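Local atomic coordinates of NLP/P60 (Enterococcus faecium, PDB entry 6B8C), a protein that probably cleaves peptide bonds in the stem peptides of bacterial peptidoglycan, as a secreted NlpC/p60 endopeptidase that generates muropeptides. Residues 32-37 against 64-69. Numbering follows the deposited sequence.
Sequences VAEAYK and LQVTGR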
loop_
_atom_site.group_PDB
_atom_site.type_symbol
_atom_site.label_atom_id
_atom_site.label_comp_id
_atom_site.label_asym_id
_atom_site.label_seq_id
_atom_site.Cartn_x
_atom_site.Cartn_y
_atom_site.Cartn_z
ATOM N N VAL A 32 -7.540 -4.347 -5.232
ATOM C CA VAL A 32 -6.572 -5.402 -5.523
ATOM C C VAL A 32 -6.376 -5.554 -7.028
ATOM O O VAL A 32 -5.245 -5.696 -7.517
ATOM C CB VAL A 32 -7.025 -6.723 -4.875
ATOM C CG1 VAL A 32 -6.132 -7.871 -5.317
ATOM C CG2 VAL A 32 -7.028 -6.589 -3.362
ATOM N N ALA A 33 -7.476 -5.528 -7.785
ATOM C CA ALA A 33 -7.384 -5.693 -9.230
ATOM C C ALA A 33 -6.618 -4.542 -9.869
ATOM O O ALA A 33 -5.854 -4.747 -10.820
ATOM C CB ALA A 33 -8.783 -5.811 -9.832
ATOM N N GLU A 34 -6.804 -3.322 -9.357
ATOM C CA GLU A 34 -6.047 -2.187 -9.877
ATOM C C GLU A 34 -4.574 -2.285 -9.495
ATOM O O GLU A 34 -3.695 -1.964 -10.303
ATOM C CB GLU A 34 -6.645 -0.876 -9.366
ATOM C CG GLU A 34 -5.932 0.385 -9.851
ATOM C CD GLU A 34 -6.212 0.709 -11.314
ATOM O OE1 GLU A 34 -5.409 1.443 -11.929
ATOM O OE2 GLU A 34 -7.234 0.233 -11.850
ATOM N N ALA A 35 -4.284 -2.725 -8.268
ATOM C CA ALA A 35 -2.896 -2.833 -7.834
ATOM C C ALA A 35 -2.139 -3.871 -8.652
ATOM O O ALA A 35 -0.947 -3.699 -8.936
ATOM C CB ALA A 35 -2.835 -3.174 -6.345
ATOM N N TYR A 36 -2.815 -4.955 -9.044
ATOM C CA TYR A 36 -2.145 -5.988 -9.830
ATOM C C TYR A 36 -1.675 -5.483 -11.192
ATOM O O TYR A 36 -0.755 -6.072 -11.772
ATOM C CB TYR A 36 -3.062 -7.199 -10.007
ATOM C CG TYR A 36 -2.801 -8.299 -9.000
ATOM C CD1 TYR A 36 -3.255 -8.193 -7.691
ATOM C CD2 TYR A 36 -2.098 -9.442 -9.358
ATOM C CE1 TYR A 36 -3.015 -9.193 -6.767
ATOM C CE2 TYR A 36 -1.852 -10.447 -8.438
ATOM C CZ TYR A 36 -2.314 -10.317 -7.146
ATOM O OH TYR A 36 -2.075 -11.315 -6.227
ATOM N N LYS A 37 -2.263 -4.398 -11.704
ATOM C CA LYS A 37 -1.884 -3.892 -13.019
ATOM C C LYS A 37 -0.448 -3.389 -13.072
ATOM O O LYS A 37 0.112 -3.264 -14.167
ATOM C CB LYS A 37 -2.817 -2.756 -13.445
ATOM C CG LYS A 37 -4.285 -3.133 -13.538
ATOM C CD LYS A 37 -5.128 -1.907 -13.846
ATOM C CE LYS A 37 -6.591 -2.267 -14.027
ATOM N NZ LYS A 37 -7.412 -1.066 -14.351
ATOM N N LEU A 64 -6.275 6.466 -6.102
ATOM C CA LEU A 64 -6.729 7.527 -6.989
ATOM C C LEU A 64 -7.467 6.955 -8.191
ATOM O O LEU A 64 -8.504 7.490 -8.603
ATOM C CB LEU A 64 -5.532 8.365 -7.431
ATOM C CG LEU A 64 -5.774 9.822 -7.807
ATOM C CD1 LEU A 64 -6.931 10.393 -7.008
ATOM C CD2 LEU A 64 -4.503 10.610 -7.537
ATOM N N GLN A 65 -6.952 5.862 -8.757
ATOM C CA GLN A 65 -7.604 5.250 -9.909
ATOM C C GLN A 65 -8.958 4.662 -9.536
ATOM O O GLN A 65 -9.915 4.760 -10.313
ATOM C CB GLN A 65 -6.707 4.170 -10.510
ATOM C CG GLN A 65 -5.427 4.701 -11.112
ATOM C CD GLN A 65 -5.675 5.835 -12.081
ATOM O OE1 GLN A 65 -5.418 6.998 -11.770
ATOM N NE2 GLN A 65 -6.183 5.505 -13.263
ATOM N N VAL A 66 -9.062 4.039 -8.360
ATOM C CA VAL A 66 -10.301 3.332 -8.043
ATOM C C VAL A 66 -11.346 4.276 -7.452
ATOM O O VAL A 66 -12.530 4.204 -7.800
ATOM C CB VAL A 66 -10.016 2.142 -7.109
ATOM C CG1 VAL A 66 -11.318 1.501 -6.658
ATOM C CG2 VAL A 66 -9.149 1.124 -7.814
ATOM N N THR A 67 -10.936 5.179 -6.557
ATOM C CA THR A 67 -11.874 5.990 -5.794
ATOM C C THR A 67 -11.873 7.464 -6.170
ATOM O O THR A 67 -12.826 8.168 -5.826
ATOM C CB THR A 67 -11.576 5.880 -4.292
ATOM O OG1 THR A 67 -10.388 6.620 -3.991
ATOM C CG2 THR A 67 -11.372 4.423 -3.891
ATOM N N GLY A 68 -10.834 7.951 -6.846
ATOM C CA GLY A 68 -10.758 9.347 -7.215
ATOM C C GLY A 68 -10.294 10.284 -6.121
ATOM O O GLY A 68 -10.024 11.458 -6.408
ATOM N N ARG A 69 -10.199 9.818 -4.881
ATOM C CA ARG A 69 -9.737 10.657 -3.787
ATOM C C ARG A 69 -8.236 10.483 -3.580
ATOM O O ARG A 69 -7.643 9.461 -3.936
ATOM C CB ARG A 69 -10.492 10.333 -2.499
ATOM C CG ARG A 69 -10.160 8.979 -1.916
ATOM C CD ARG A 69 -11.398 8.327 -1.328
ATOM N NE ARG A 69 -11.238 8.036 0.093
ATOM C CZ ARG A 69 -10.598 6.973 0.567
ATOM N NH1 ARG A 69 -10.048 6.101 -0.269
ATOM N NH2 ARG A 69 -10.504 6.785 1.877
#
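The chi1 of Glu34 (-180°) sets CG opposite the backbone N across the CA-CB bond and beside the carbonyl carbon, which sends the side chain over to the helix carrying Gln65 and Val66; a bend at chi2 then turns the carboxylate across the CB and CG of Gln65. Val66 answers from the other helix: its CG2 meets Glu34 CB at 3.6 Å, the two side chains running past each other in opposite senses. The same methyl, Val66 CG2, comes within 3.9 Å of Glu34 CG, so the aliphatic stem of the glutamate does the apolar packing. Further out, what OE1 of Glu34 meets in segment 64-69 is the methylenes of Gln65, with Glu34 OE1 lying 3.3 Å from Gln65 CB and 3.4 Å from Gln65 CG. Gln65 also bends at chi2, and the end of its side chain leads away from helix 28-36; the carboxylate and amide planes are turned 48° apart.

Helices 28-36 and 55-67 belong to the papain-like NlpC/P60 fold, in which helices pack against an antiparallel sheet. Here the nearest CA pair across the two segments, Glu34 CA and Val66 CA at 7.2 Å, joins the C-terminal parts of both helices. Val66 extends the seam to Ala30 and Ile31, Glu34 also touches Val62, and Ala35 touches Phe58 and Val62 as well as Ile109 of strand 106-112.

The polar partners of the buried Glu34 carboxylate lie outside segment 64-69. The hydroxyl of Tyr38 is hydrogen-bonded to OE1, and Lys37 forms a salt bridge from NZ to Glu34 OE2 at 2.8 Å. That ammonium sits 36° out of the carboxylate plane. Its positive charge would be expected to favour the ionised form of Glu34.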